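Long-range contacts in enolase from the environmental genome shotgun sequencing of the Sargasso Sea (PDB 2QGY), which is of unknown function but, as a magnesium-binding member of the enolase superfamily, probably acts on a carboxylate substrate through metal-assisted proton abstraction: residues F340-F345 against G361-E366; F36-I41 against S306-A311; I170-D175 against L197-A202; I179-V184 against K215-F220; Q6-G11 against D114-L119. One frame throughout, in Å; residues are numbered along the deposited sequence.

Contact 1 of 5, residues F340-F345 against G361-E366; sequences FCELPF and GIVIHE
Cys341 and Ile364 face each other as a single beta bridge between two antiparallel loop segments of the C-terminal, barrel-bearing part of this enolase-superfamily chain, 340-345 and 361-366. Two backbone hydrogen bonds close the bridge: His365 N gives its hydrogen to Phe340 O at 2.9 Å, and Glu342 N gives its own to Val363 O. The same two carbonyls also receive CA-H contacts, from Ile364 and from Cys341, so each oxygen is approached twice. Beyond the bridge the chains part, and a water fills in for direct bonding, donating to Glu342 O and Gly361 O and accepting from Val363 N at 2.7 Å.

The apolar contacts run along the inner side. Ile364 CG1 reaches Cys341 CB at 3.8 Å and comes up to the edge of the Phe340 ring, near its plane, while Ile362 CD1 lies beside Pro344 CG. Trp50 of strand 48-53 touches both isoleucines, which ties the pair of loops to the N-terminal domain. Gly361, at positive phi, sets its carbonyl oxygen against Pro344 CB.

On the exposed side, Glu342, CG anti to the carbonyl carbon (chi1 -66°) and extended beyond it, runs past Val363 CG1 to His365. There His365 NE2 donates to Glu342 OE1 at 2.8 Å in a nearly straight bond (168°); the oxygen lies in the imidazole plane, whereas the nitrogen sits above the carboxylate plane, the two planes being turned 48° apart.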
# COMPACT_ATOMS: atom_id res chain seq x y z
N PHE A 340 28.92 6.89 -8.21
CA PHE A 340 29.14 5.61 -7.54
C PHE A 340 28.94 4.39 -8.46
O PHE A 340 29.23 3.28 -8.06
CB PHE A 340 28.26 5.50 -6.28
CG PHE A 340 26.78 5.52 -6.59
CD1 PHE A 340 26.10 4.34 -6.90
CD2 PHE A 340 26.08 6.72 -6.58
CE1 PHE A 340 24.74 4.37 -7.19
CE2 PHE A 340 24.71 6.76 -6.86
CZ PHE A 340 24.04 5.58 -7.17
N CYS A 341 28.45 4.60 -9.68
CA CYS A 341 28.16 3.46 -10.57
C CYS A 341 28.75 3.71 -11.95
O CYS A 341 28.55 4.78 -12.50
CB CYS A 341 26.63 3.23 -10.70
SG CYS A 341 26.13 1.83 -11.76
N GLU A 342 29.47 2.72 -12.48
CA GLU A 342 29.87 2.76 -13.89
C GLU A 342 28.67 2.26 -14.68
O GLU A 342 28.47 1.06 -14.85
CB GLU A 342 31.14 1.91 -14.11
CG GLU A 342 32.36 2.49 -13.39
CD GLU A 342 33.60 1.57 -13.32
OE1 GLU A 342 34.48 1.87 -12.49
OE2 GLU A 342 33.71 0.54 -14.06
N LEU A 343 27.83 3.20 -15.11
CA LEU A 343 26.50 2.85 -15.61
C LEU A 343 26.52 1.82 -16.73
O LEU A 343 27.37 1.91 -17.62
CB LEU A 343 25.74 4.09 -16.09
CG LEU A 343 25.56 5.23 -15.09
CD1 LEU A 343 24.70 6.32 -15.72
CD2 LEU A 343 24.95 4.74 -13.79
N PRO A 344 25.60 0.83 -16.68
CA PRO A 344 25.64 -0.26 -17.67
C PRO A 344 24.91 0.07 -18.99
O PRO A 344 24.51 -0.84 -19.74
CB PRO A 344 24.94 -1.39 -16.93
CG PRO A 344 23.92 -0.72 -16.11
CD PRO A 344 24.51 0.64 -15.71
N PHE A 345 24.73 1.35 -19.28
CA PHE A 345 24.13 1.78 -20.52
C PHE A 345 24.72 3.13 -20.91
O PHE A 345 25.25 3.84 -20.06
CB PHE A 345 22.59 1.87 -20.35
CG PHE A 345 22.17 2.79 -19.24
CD1 PHE A 345 21.96 4.15 -19.47
CD2 PHE A 345 21.97 2.29 -17.94
CE1 PHE A 345 21.58 5.02 -18.40
CE2 PHE A 345 21.59 3.15 -16.89
CZ PHE A 345 21.39 4.52 -17.13
N GLY A 361 24.43 -5.89 -15.01
CA GLY A 361 25.68 -5.24 -15.41
C GLY A 361 26.14 -4.16 -14.44
O GLY A 361 26.86 -3.24 -14.83
N ILE A 362 25.74 -4.28 -13.18
CA ILE A 362 26.03 -3.23 -12.18
C ILE A 362 27.49 -3.32 -11.70
O ILE A 362 27.97 -4.38 -11.27
CB ILE A 362 25.03 -3.27 -11.00
CG1 ILE A 362 23.60 -2.99 -11.52
CG2 ILE A 362 25.44 -2.32 -9.86
CD1 ILE A 362 23.41 -1.63 -12.09
N VAL A 363 28.17 -2.19 -11.76
CA VAL A 363 29.50 -2.03 -11.19
C VAL A 363 29.42 -0.82 -10.28
O VAL A 363 29.36 0.31 -10.76
CB VAL A 363 30.56 -1.77 -12.31
CG1 VAL A 363 31.96 -1.51 -11.70
CG2 VAL A 363 30.64 -2.95 -13.29
N ILE A 364 29.39 -1.06 -8.97
CA ILE A 364 29.23 0.04 -8.00
C ILE A 364 30.44 0.10 -7.07
O ILE A 364 30.91 -0.94 -6.59
CB ILE A 364 27.91 -0.09 -7.21
CG1 ILE A 364 26.74 0.48 -8.03
CG2 ILE A 364 27.94 0.66 -5.87
CD1 ILE A 364 25.40 0.14 -7.38
N HIS A 365 30.91 1.32 -6.83
CA HIS A 365 31.98 1.58 -5.90
C HIS A 365 31.35 1.82 -4.54
O HIS A 365 30.86 2.91 -4.24
CB HIS A 365 32.78 2.79 -6.37
CG HIS A 365 33.51 2.58 -7.65
ND1 HIS A 365 34.88 2.45 -7.71
CD2 HIS A 365 33.06 2.46 -8.93
CE1 HIS A 365 35.25 2.27 -8.97
NE2 HIS A 365 34.16 2.27 -9.73
N GLU A 366 31.35 0.77 -3.73
CA GLU A 366 30.56 0.77 -2.50
C GLU A 366 31.04 1.81 -1.49
O GLU A 366 30.24 2.31 -0.70
CB GLU A 366 30.55 -0.61 -1.85
CG GLU A 366 29.76 -1.61 -2.65
CD GLU A 366 29.86 -3.03 -2.13
OE1 GLU A 366 29.90 -3.25 -0.90
OE2 GLU A 366 29.87 -3.93 -2.99
O HOH W 1 27.10 -0.67 -13.67

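Contact 2 of 5, residues F36-I41 against S306-A311; sequences FIIIKI and SMSVSA
With CG anti to its carbonyl carbon (chi1 -53°), Phe36 holds its ring flat over the backbone of Ser306, and Ile38, whose CG1 takes the same position (chi1 -65°), extends its CD1 toward the hydroxyls of Ser306 and Ser308. Ser306 CA lies over the middle of the phenyl ring, 3.7 Å above its plane. Ser306 CB makes a CH-pi contact, standing 3.9 Å from the centroid of the Phe36 ring and only 10° off the normal. Toward another part of the same face, Ser306 N comes to 3.3 Å from Phe36 CE1.

The two segments belong to different domains. Strand 37-43 is part of the antiparallel sheet of the N-terminal domain, and residues 306-311 lead into helix 309-320 of the barrel domain, so these side chains are part of the interdomain seam of the enolase-superfamily fold. Ser306 opens an ST turn there: its OG accepts from Ser308 N at 2.9 Å and also from Ser308 OG at 2.6 Å. A further bond joins Ser306 OG to Glu52 OE1 on strand 48-53, giving this buried hydroxyl three polar partners.

Ile38 CD1 covers that cluster, 3.9 Å from Ser308 OG. Its other branch turns to the first turn of the helix, where Ile38 CG2 meets Val309 CG2 at 4.1 Å, the two side chains set at a slant.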
# COMPACT_ATOMS: atom_id res chain seq x y z
N PHE A 36 17.69 7.41 -2.30
CA PHE A 36 17.52 6.12 -3.00
C PHE A 36 17.77 4.98 -2.00
O PHE A 36 18.49 5.17 -1.03
CB PHE A 36 18.51 6.03 -4.17
CG PHE A 36 18.45 7.21 -5.12
CD1 PHE A 36 17.26 7.54 -5.75
CD2 PHE A 36 19.59 7.96 -5.40
CE1 PHE A 36 17.21 8.61 -6.68
CE2 PHE A 36 19.55 9.01 -6.30
CZ PHE A 36 18.36 9.35 -6.94
N ILE A 37 17.18 3.82 -2.27
CA ILE A 37 17.34 2.63 -1.46
C ILE A 37 17.90 1.58 -2.40
O ILE A 37 17.19 1.07 -3.25
CB ILE A 37 15.99 2.15 -0.89
CG1 ILE A 37 15.32 3.29 -0.09
CG2 ILE A 37 16.17 0.83 -0.10
CD1 ILE A 37 13.83 3.01 0.32
N ILE A 38 19.17 1.26 -2.22
CA ILE A 38 19.86 0.32 -3.09
C ILE A 38 20.32 -0.84 -2.22
O ILE A 38 20.81 -0.61 -1.13
CB ILE A 38 21.03 1.00 -3.76
CG1 ILE A 38 20.47 2.10 -4.70
CG2 ILE A 38 21.84 -0.02 -4.55
CD1 ILE A 38 21.50 2.92 -5.40
N ILE A 39 20.13 -2.08 -2.68
CA ILE A 39 20.53 -3.25 -1.89
C ILE A 39 21.50 -4.15 -2.64
O ILE A 39 21.53 -4.17 -3.87
CB ILE A 39 19.29 -4.08 -1.41
CG1 ILE A 39 18.76 -5.01 -2.51
CG2 ILE A 39 18.18 -3.14 -0.91
CD1 ILE A 39 17.66 -5.96 -2.00
N LYS A 40 22.30 -4.90 -1.89
CA LYS A 40 23.12 -5.94 -2.48
C LYS A 40 22.92 -7.19 -1.63
O LYS A 40 23.08 -7.14 -0.42
CB LYS A 40 24.60 -5.53 -2.49
CG LYS A 40 25.41 -6.51 -3.31
CD LYS A 40 26.93 -6.20 -3.29
CE LYS A 40 27.63 -6.84 -2.11
NZ LYS A 40 29.10 -6.50 -2.22
N ILE A 41 22.58 -8.28 -2.29
CA ILE A 41 22.37 -9.59 -1.65
C ILE A 41 23.52 -10.46 -2.15
O ILE A 41 23.84 -10.43 -3.34
CB ILE A 41 21.02 -10.19 -2.08
CG1 ILE A 41 19.86 -9.45 -1.38
CG2 ILE A 41 20.97 -11.70 -1.80
CD1 ILE A 41 18.46 -9.98 -1.69
N SER A 306 17.26 5.96 -8.72
CA SER A 306 18.62 6.23 -9.26
C SER A 306 18.71 5.82 -10.71
O SER A 306 17.94 4.99 -11.17
CB SER A 306 19.69 5.50 -8.48
OG SER A 306 19.95 4.22 -9.05
N MET A 307 19.67 6.39 -11.42
CA MET A 307 19.89 5.98 -12.81
C MET A 307 20.90 4.83 -12.89
O MET A 307 21.51 4.60 -13.94
CB MET A 307 20.28 7.18 -13.72
CG MET A 307 19.16 8.26 -13.98
SD MET A 307 17.77 7.61 -14.94
CE MET A 307 16.58 7.29 -13.62
N SER A 308 21.06 4.10 -11.78
CA SER A 308 21.93 2.94 -11.72
C SER A 308 21.10 1.66 -11.78
O SER A 308 20.71 1.24 -12.88
CB SER A 308 22.87 3.01 -10.48
OG SER A 308 22.19 2.94 -9.21
N VAL A 309 20.79 1.07 -10.63
CA VAL A 309 20.17 -0.29 -10.58
C VAL A 309 18.74 -0.28 -11.17
O VAL A 309 18.43 -1.07 -12.08
CB VAL A 309 20.17 -0.87 -9.12
CG1 VAL A 309 19.56 -2.24 -9.10
CG2 VAL A 309 21.61 -0.94 -8.57
N SER A 310 17.89 0.61 -10.69
CA SER A 310 16.53 0.75 -11.25
C SER A 310 16.54 1.02 -12.75
O SER A 310 15.79 0.38 -13.51
CB SER A 310 15.77 1.87 -10.56
OG SER A 310 15.52 1.55 -9.21
N ALA A 311 17.37 1.96 -13.20
CA ALA A 311 17.40 2.26 -14.65
C ALA A 311 17.81 1.02 -15.45
O ALA A 311 17.23 0.74 -16.51
CB ALA A 311 18.29 3.49 -14.99

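Contact 3 of 5, residues I170-D175 against L197-A202; sequences IYPMLD and LMLDLA. With MG (magnesium ion), chain C.
Ile170 pairs with Leu199 as parallel strand neighbours, Ile170 N donating to Met198 O at 2.9 Å and Asp200 N to Ile170 O at 2.8 Å, the second bond almost straight. These are adjacent strands of the (beta/alpha) barrel, joined by a beta-alpha-beta crossover through helix 177-191, and past residue 170 the first segment swings away at the end of the barrel that carries the metal.

On the helix-facing side, Ile170 CG1 presses against Leu199 CD2 at 3.5 Å, the two chains running side by side, and also touches Leu197 CD1. Pro172 CG continues this layer over Leu199 CB and Leu201 CD2; Met173 CG, anti to its carbonyl carbon (chi1 -61°), also touches Leu201 CD2, and the methionine chain then bends at chi2 and chi3. Phe213 of helix 207-217 touches Pro172, Met173 and Leu201 from outside. A water spans the widening gap, accepting from Met173 N and donating to Asp200 O.

Tyr171 and Asp200 point together toward the magnesium ion. The phenol ring and the carboxylate are stacked with planes 21° apart, and Asp200 CB sits over the ring face 3.7 Å from its centroid. Asp200, with CG anti to the backbone N (chi1 -168°), binds magnesium through OD2; Glu226 and Glu252 complete the protein ligands, and three waters fill the other positions. One of those waters lies 2.8 Å from Tyr171 OH, and another donates to Asp200 OD1 at 2.6 Å, while Asp200 OD2 stands 2.0 Å from the metal.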
# COMPACT_ATOMS: atom_id res chain seq x y z
N ILE A 170 6.93 17.32 -19.23
CA ILE A 170 6.82 18.48 -18.35
C ILE A 170 5.61 18.41 -17.42
O ILE A 170 4.71 17.56 -17.60
CB ILE A 170 6.76 19.79 -19.17
CG1 ILE A 170 5.55 19.74 -20.11
CG2 ILE A 170 8.07 19.99 -19.98
CD1 ILE A 170 5.17 21.06 -20.73
N TYR A 171 5.59 19.28 -16.42
CA TYR A 171 4.51 19.35 -15.45
C TYR A 171 3.86 20.73 -15.57
O TYR A 171 4.28 21.68 -14.92
CB TYR A 171 5.05 19.13 -14.02
CG TYR A 171 5.52 17.71 -13.74
CD1 TYR A 171 4.81 16.88 -12.87
CD2 TYR A 171 6.67 17.21 -14.34
CE1 TYR A 171 5.25 15.55 -12.61
CE2 TYR A 171 7.10 15.90 -14.09
CZ TYR A 171 6.37 15.09 -13.24
OH TYR A 171 6.83 13.80 -12.98
N PRO A 172 2.83 20.83 -16.45
CA PRO A 172 2.32 22.13 -16.90
C PRO A 172 1.21 22.72 -16.03
O PRO A 172 0.75 23.83 -16.33
CB PRO A 172 1.79 21.79 -18.30
CG PRO A 172 1.21 20.40 -18.11
CD PRO A 172 2.14 19.71 -17.11
N MET A 173 0.78 22.04 -14.97
CA MET A 173 -0.30 22.64 -14.15
C MET A 173 0.26 23.68 -13.19
O MET A 173 0.78 23.36 -12.12
CB MET A 173 -1.12 21.58 -13.39
CG MET A 173 -1.82 20.58 -14.31
SD MET A 173 -3.00 21.22 -15.57
CE MET A 173 -4.54 21.17 -14.70
N LEU A 174 0.13 24.94 -13.60
CA LEU A 174 0.71 26.07 -12.86
C LEU A 174 -0.40 26.91 -12.22
O LEU A 174 -1.54 26.44 -12.08
CB LEU A 174 1.60 26.91 -13.78
CG LEU A 174 2.62 26.14 -14.65
CD1 LEU A 174 3.37 27.08 -15.57
CD2 LEU A 174 3.62 25.32 -13.82
N ASP A 175 -0.08 28.15 -11.87
CA ASP A 175 -1.00 28.96 -11.05
C ASP A 175 -2.41 29.09 -11.60
O ASP A 175 -3.38 29.10 -10.83
CB ASP A 175 -0.43 30.36 -10.79
CG ASP A 175 0.47 30.39 -9.57
OD1 ASP A 175 0.76 29.29 -9.02
OD2 ASP A 175 0.88 31.51 -9.16
N LEU A 197 6.06 15.49 -26.77
CA LEU A 197 5.97 16.30 -25.58
C LEU A 197 4.92 15.65 -24.68
O LEU A 197 3.72 15.69 -24.96
CB LEU A 197 5.59 17.75 -25.90
CG LEU A 197 5.36 18.71 -24.73
CD1 LEU A 197 6.64 18.90 -23.89
CD2 LEU A 197 4.85 20.06 -25.27
N MET A 198 5.37 15.05 -23.59
CA MET A 198 4.42 14.49 -22.62
C MET A 198 4.10 15.41 -21.45
O MET A 198 4.93 16.22 -21.02
CB MET A 198 4.76 13.07 -22.17
CG MET A 198 6.06 12.41 -22.56
SD MET A 198 6.88 12.47 -24.17
CE MET A 198 7.42 10.82 -24.43
N LEU A 199 2.87 15.31 -20.95
CA LEU A 199 2.38 16.23 -19.95
C LEU A 199 1.97 15.42 -18.73
O LEU A 199 1.11 14.56 -18.82
CB LEU A 199 1.18 17.06 -20.48
CG LEU A 199 1.33 17.89 -21.77
CD1 LEU A 199 0.05 18.69 -22.09
CD2 LEU A 199 2.54 18.83 -21.71
N ASP A 200 2.62 15.70 -17.61
CA ASP A 200 2.27 15.05 -16.38
C ASP A 200 1.45 16.00 -15.55
O ASP A 200 1.95 16.98 -15.03
CB ASP A 200 3.54 14.59 -15.62
CG ASP A 200 3.21 13.64 -14.48
OD1 ASP A 200 2.12 13.75 -13.91
OD2 ASP A 200 4.08 12.78 -14.15
N LEU A 201 0.15 15.73 -15.47
CA LEU A 201 -0.75 16.58 -14.68
C LEU A 201 -0.69 16.36 -13.17
O LEU A 201 -1.16 17.20 -12.41
CB LEU A 201 -2.21 16.45 -15.14
CG LEU A 201 -2.45 16.66 -16.63
CD1 LEU A 201 -3.97 16.90 -16.92
CD2 LEU A 201 -1.58 17.76 -17.20
N ALA A 202 -0.11 15.24 -12.74
CA ALA A 202 0.19 15.02 -11.32
C ALA A 202 -1.06 15.06 -10.41
O ALA A 202 -1.01 15.57 -9.29
CB ALA A 202 1.26 16.03 -10.85
MG MG C . 4.03 11.01 -13.22
O HOH W 2 6.14 11.10 -13.56
O HOH W 3 1.54 19.47 -13.81
O HOH W 4 2.15 11.51 -12.53
O HOH W 5 4.59 11.78 -11.45

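Contact 4 of 5, residues I179-V184 against K215-F220; sequences ISIQFV and KEVSSF
Ile181 and Val184, one turn apart on helix 177-191, meet Glu216 and Val217 of helix 207-217 and Phe220 of the 3-10 turn that follows. Ile181 divides the work between its branches. The Ile181 and Glu216 side chains cross at about a right angle, Ile181 CD1 coming to 3.6 Å from Glu216 CB and touching Val217 CB; Ile181 CG2, anti to the backbone N, meets Phe220 CE2 at 3.7 Å, obliquely to the ring. Val184 CG1 meets both Val217 CG2 at 3.8 Å and Phe220 CB at 3.9 Å, and Val184 CG2 closes on the same valine methyl.

The 3-10 turn 218-220, with Phe220 N bonded to Val217 O, brings Phe220 round to the neighbouring helix, and Phe220 O is bonded to Arg188 NH2 further along helix 177-191. Phe213, a turn before Val217, also touches Ile181 and Val184, and Pro172 lies against Val184 from the barrel side.

The two helices are neighbours in the outer layer of the (beta/alpha) barrel. The side chains meet through carbon, Ile181 CD1 also resting against Val217 N and Glu216 lending CB while its carboxylate leads away, so the attachment rests on buried methyl and aromatic surface, with no charge pairing.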
# COMPACT_ATOMS: atom_id res chain seq x y z
N ILE A 179 -1.63 30.62 -17.58
CA ILE A 179 -0.21 30.50 -17.28
C ILE A 179 0.28 29.07 -17.67
O ILE A 179 1.35 28.90 -18.27
CB ILE A 179 0.08 30.85 -15.78
CG1 ILE A 179 -0.09 32.38 -15.56
CG2 ILE A 179 1.47 30.40 -15.38
CD1 ILE A 179 -0.12 32.82 -14.09
N SER A 180 -0.54 28.07 -17.37
CA SER A 180 -0.27 26.66 -17.74
C SER A 180 -0.14 26.48 -19.25
O SER A 180 0.80 25.86 -19.75
CB SER A 180 -1.39 25.76 -17.21
OG SER A 180 -1.50 25.85 -15.80
N ILE A 181 -1.08 27.07 -20.00
CA ILE A 181 -1.07 26.99 -21.46
C ILE A 181 0.11 27.74 -22.09
O ILE A 181 0.77 27.21 -23.00
CB ILE A 181 -2.45 27.44 -22.06
CG1 ILE A 181 -3.57 26.49 -21.62
CG2 ILE A 181 -2.40 27.55 -23.58
CD1 ILE A 181 -3.47 25.05 -22.23
N GLN A 182 0.38 28.96 -21.61
CA GLN A 182 1.56 29.74 -22.01
C GLN A 182 2.83 28.93 -21.89
O GLN A 182 3.68 28.94 -22.78
CB GLN A 182 1.70 31.01 -21.17
CG GLN A 182 1.18 32.26 -21.85
CD GLN A 182 1.47 32.26 -23.35
OE1 GLN A 182 2.64 32.35 -23.77
NE2 GLN A 182 0.42 32.15 -24.16
N PHE A 183 2.94 28.22 -20.77
CA PHE A 183 4.06 27.33 -20.54
C PHE A 183 4.15 26.24 -21.61
O PHE A 183 5.23 26.03 -22.16
CB PHE A 183 3.98 26.74 -19.13
CG PHE A 183 5.12 25.84 -18.80
CD1 PHE A 183 6.44 26.22 -19.08
CD2 PHE A 183 4.89 24.59 -18.23
CE1 PHE A 183 7.51 25.38 -18.79
CE2 PHE A 183 5.96 23.74 -17.92
CZ PHE A 183 7.27 24.13 -18.21
N VAL A 184 3.04 25.58 -21.92
CA VAL A 184 3.07 24.53 -22.96
C VAL A 184 3.44 25.13 -24.32
O VAL A 184 4.22 24.55 -25.07
CB VAL A 184 1.73 23.72 -23.05
CG1 VAL A 184 1.83 22.65 -24.09
CG2 VAL A 184 1.37 23.08 -21.70
N LYS A 215 -8.88 20.77 -22.71
CA LYS A 215 -9.60 21.34 -23.85
C LYS A 215 -8.72 22.36 -24.59
O LYS A 215 -8.72 22.42 -25.83
CB LYS A 215 -10.90 21.99 -23.36
CG LYS A 215 -11.91 22.27 -24.45
CD LYS A 215 -13.29 22.55 -23.83
CE LYS A 215 -14.42 22.30 -24.84
NZ LYS A 215 -15.78 22.30 -24.20
N GLU A 216 -7.94 23.13 -23.85
CA GLU A 216 -7.08 24.15 -24.45
C GLU A 216 -5.73 23.61 -24.92
O GLU A 216 -5.07 24.23 -25.76
CB GLU A 216 -6.88 25.32 -23.48
CG GLU A 216 -8.18 25.95 -22.99
CD GLU A 216 -8.97 26.62 -24.10
OE1 GLU A 216 -8.33 27.16 -25.03
OE2 GLU A 216 -10.23 26.59 -24.05
N VAL A 217 -5.29 22.48 -24.37
CA VAL A 217 -3.93 22.01 -24.66
C VAL A 217 -3.85 21.12 -25.89
O VAL A 217 -2.76 20.90 -26.42
CB VAL A 217 -3.26 21.32 -23.42
CG1 VAL A 217 -3.70 19.85 -23.33
CG2 VAL A 217 -1.75 21.44 -23.51
N SER A 218 -5.01 20.65 -26.37
CA SER A 218 -5.01 19.64 -27.44
C SER A 218 -4.31 20.12 -28.72
O SER A 218 -3.74 19.31 -29.46
CB SER A 218 -6.43 19.10 -27.73
OG SER A 218 -7.40 20.13 -27.84
N SER A 219 -4.34 21.43 -28.98
CA SER A 219 -3.72 21.97 -30.21
C SER A 219 -2.19 21.90 -30.22
O SER A 219 -1.58 21.99 -31.29
CB SER A 219 -4.20 23.40 -30.51
OG SER A 219 -4.12 24.23 -29.37
N PHE A 220 -1.59 21.73 -29.04
CA PHE A 220 -0.15 21.57 -28.94
C PHE A 220 0.29 20.11 -29.12
O PHE A 220 1.47 19.79 -28.95
CB PHE A 220 0.36 22.16 -27.62
CG PHE A 220 0.02 23.60 -27.44
CD1 PHE A 220 0.66 24.58 -28.19
CD2 PHE A 220 -0.97 23.99 -26.55
CE1 PHE A 220 0.32 25.92 -28.06
CE2 PHE A 220 -1.30 25.34 -26.39
CZ PHE A 220 -0.65 26.30 -27.15

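Contact 5 of 5, residues Q6-G11 against D114-L119; sequences QDISIG and DISGKL
Ile10, in the loop 6-11 that precedes strand 13-21, lays its side chain across helix 99-120. From CB, one branch puts Ile10 CG2 4.0 Å from Ile115 CG2. On the other, Ile10 CG1, anti to the carbonyl carbon (chi1 -72°), lies 3.9 Å from Ile115 CG2 and has Leu119 CD1 a little farther off; the two isoleucine side chains cross at about a right angle. At the tip, Ile10 CD1 ends against Ser116 OG at 3.6 Å.

Ile8 takes the neighbouring stretch of the helix. Its CD1 lies against Ser116 CB and the Ser116 carbonyl oxygen, and its CG2 meets Leu119 CD1 at 4.1 Å as the two chains slide past each other in opposite directions. Leu119 CD1 sits among Ile8, Ser9 and Ile10, 3.4 Å from Ser9 O.

The segment packs on one side of this long helix of the N-terminal domain, whose Ile115 also touches Ile41 and Thr43 of strand 37-43. Gln6 and Ile10 are bonded through their backbones to Lys83 and Leu80, which fixes the segment on another flank.

Polar bonding between the two segments goes through water: one molecule donates to Ile8 O at 2.7 Å and to Ser116 OG at 2.9 Å, with a weak third link to Gln6 O. Ser116 OG is itself bonded to Leu112 O in the preceding turn. A hydroxyl that accepts from the water and is tied back to its own helix can thus lie beside the Ile10 methyl, and an otherwise apolar contact gains a water-mediated link to the backbone.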
# COMPACT_ATOMS: atom_id res chain seq x y z
N GLN A 6 12.86 -18.40 -14.29
CA GLN A 6 12.52 -18.05 -12.92
C GLN A 6 12.74 -19.24 -11.97
O GLN A 6 12.70 -19.10 -10.74
CB GLN A 6 11.12 -17.44 -12.83
CG GLN A 6 10.02 -18.28 -13.33
CD GLN A 6 8.76 -17.48 -13.62
OE1 GLN A 6 8.83 -16.33 -14.11
NE2 GLN A 6 7.61 -18.07 -13.34
N ASP A 7 13.03 -20.41 -12.55
CA ASP A 7 13.35 -21.62 -11.80
C ASP A 7 14.82 -21.82 -11.53
O ASP A 7 15.21 -22.84 -10.93
CB ASP A 7 12.88 -22.85 -12.57
CG ASP A 7 11.39 -23.02 -12.53
OD1 ASP A 7 10.77 -22.58 -11.53
OD2 ASP A 7 10.86 -23.60 -13.51
N ILE A 8 15.66 -20.89 -12.00
CA ILE A 8 17.10 -20.98 -11.79
C ILE A 8 17.39 -21.11 -10.28
O ILE A 8 16.91 -20.31 -9.49
CB ILE A 8 17.82 -19.76 -12.37
CG1 ILE A 8 17.69 -19.76 -13.90
CG2 ILE A 8 19.29 -19.71 -11.91
CD1 ILE A 8 18.17 -18.48 -14.58
N SER A 9 18.14 -22.14 -9.88
CA SER A 9 18.41 -22.35 -8.48
C SER A 9 19.47 -21.36 -8.00
O SER A 9 20.57 -21.29 -8.56
CB SER A 9 18.83 -23.78 -8.17
OG SER A 9 18.98 -23.91 -6.75
N ILE A 10 19.12 -20.60 -6.96
CA ILE A 10 19.99 -19.59 -6.38
C ILE A 10 20.64 -20.12 -5.11
O ILE A 10 21.79 -19.80 -4.83
CB ILE A 10 19.17 -18.27 -6.10
CG1 ILE A 10 18.83 -17.56 -7.42
CG2 ILE A 10 19.91 -17.33 -5.14
CD1 ILE A 10 17.79 -16.44 -7.27
N GLY A 11 19.90 -20.92 -4.34
CA GLY A 11 20.40 -21.47 -3.08
C GLY A 11 20.12 -20.58 -1.89
O GLY A 11 19.25 -19.70 -1.97
N ASP A 114 19.28 -10.41 -10.99
CA ASP A 114 20.68 -10.07 -11.29
C ASP A 114 21.51 -11.34 -11.05
O ASP A 114 22.33 -11.76 -11.90
CB ASP A 114 21.13 -8.94 -10.33
CG ASP A 114 22.50 -8.34 -10.71
OD1 ASP A 114 22.89 -8.40 -11.90
OD2 ASP A 114 23.16 -7.76 -9.83
N ILE A 115 21.29 -11.95 -9.89
CA ILE A 115 21.98 -13.21 -9.49
C ILE A 115 21.72 -14.28 -10.55
O ILE A 115 22.66 -14.90 -11.07
CB ILE A 115 21.54 -13.68 -8.10
CG1 ILE A 115 22.16 -12.74 -7.05
CG2 ILE A 115 21.95 -15.19 -7.82
CD1 ILE A 115 21.49 -12.74 -5.67
N SER A 116 20.45 -14.47 -10.90
CA SER A 116 20.06 -15.46 -11.92
C SER A 116 20.76 -15.23 -13.26
O SER A 116 21.21 -16.19 -13.91
CB SER A 116 18.54 -15.51 -12.07
OG SER A 116 18.01 -16.01 -10.86
N GLY A 117 20.85 -13.97 -13.66
CA GLY A 117 21.61 -13.59 -14.85
C GLY A 117 23.08 -13.98 -14.75
O GLY A 117 23.69 -14.47 -15.73
N LYS A 118 23.66 -13.74 -13.58
CA LYS A 118 25.06 -14.08 -13.33
C LYS A 118 25.30 -15.58 -13.32
O LYS A 118 26.35 -16.03 -13.77
CB LYS A 118 25.58 -13.44 -12.03
CG LYS A 118 25.83 -11.93 -12.21
CD LYS A 118 26.10 -11.20 -10.90
CE LYS A 118 26.10 -9.69 -11.15
NZ LYS A 118 26.02 -8.82 -9.92
N LEU A 119 24.36 -16.34 -12.77
CA LEU A 119 24.47 -17.80 -12.78
C LEU A 119 24.41 -18.41 -14.20
O LEU A 119 25.04 -19.45 -14.47
CB LEU A 119 23.41 -18.40 -11.87
CG LEU A 119 23.62 -18.15 -10.38
CD1 LEU A 119 22.41 -18.57 -9.59
CD2 LEU A 119 24.86 -18.91 -9.86
O HOH W 6 15.88 -17.89 -10.12

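In the fold
Starting at the N terminus, the lead-in 6-11 is closed by contact 5 onto helix 99-120. Contact 2 opens before that closure, at strand 37-43, and ends far on at 306-311, so the two cross; Ile41 against Ile115 joins them physically. Within the long span of contact 2 fall contacts 3 and 4, which cross each other along successive strands and helices of the barrel and meet at Leu174 N and Ser180 OG. Contact 1 follows in series, a short closure of 340-345 on 361-366, touching contact 2 by the Glu366-Lys40 salt bridge. Contacts 1, 2 and 5 thus gather round the N-terminal domain, with contact 3 centred about 32 Å from contact 1.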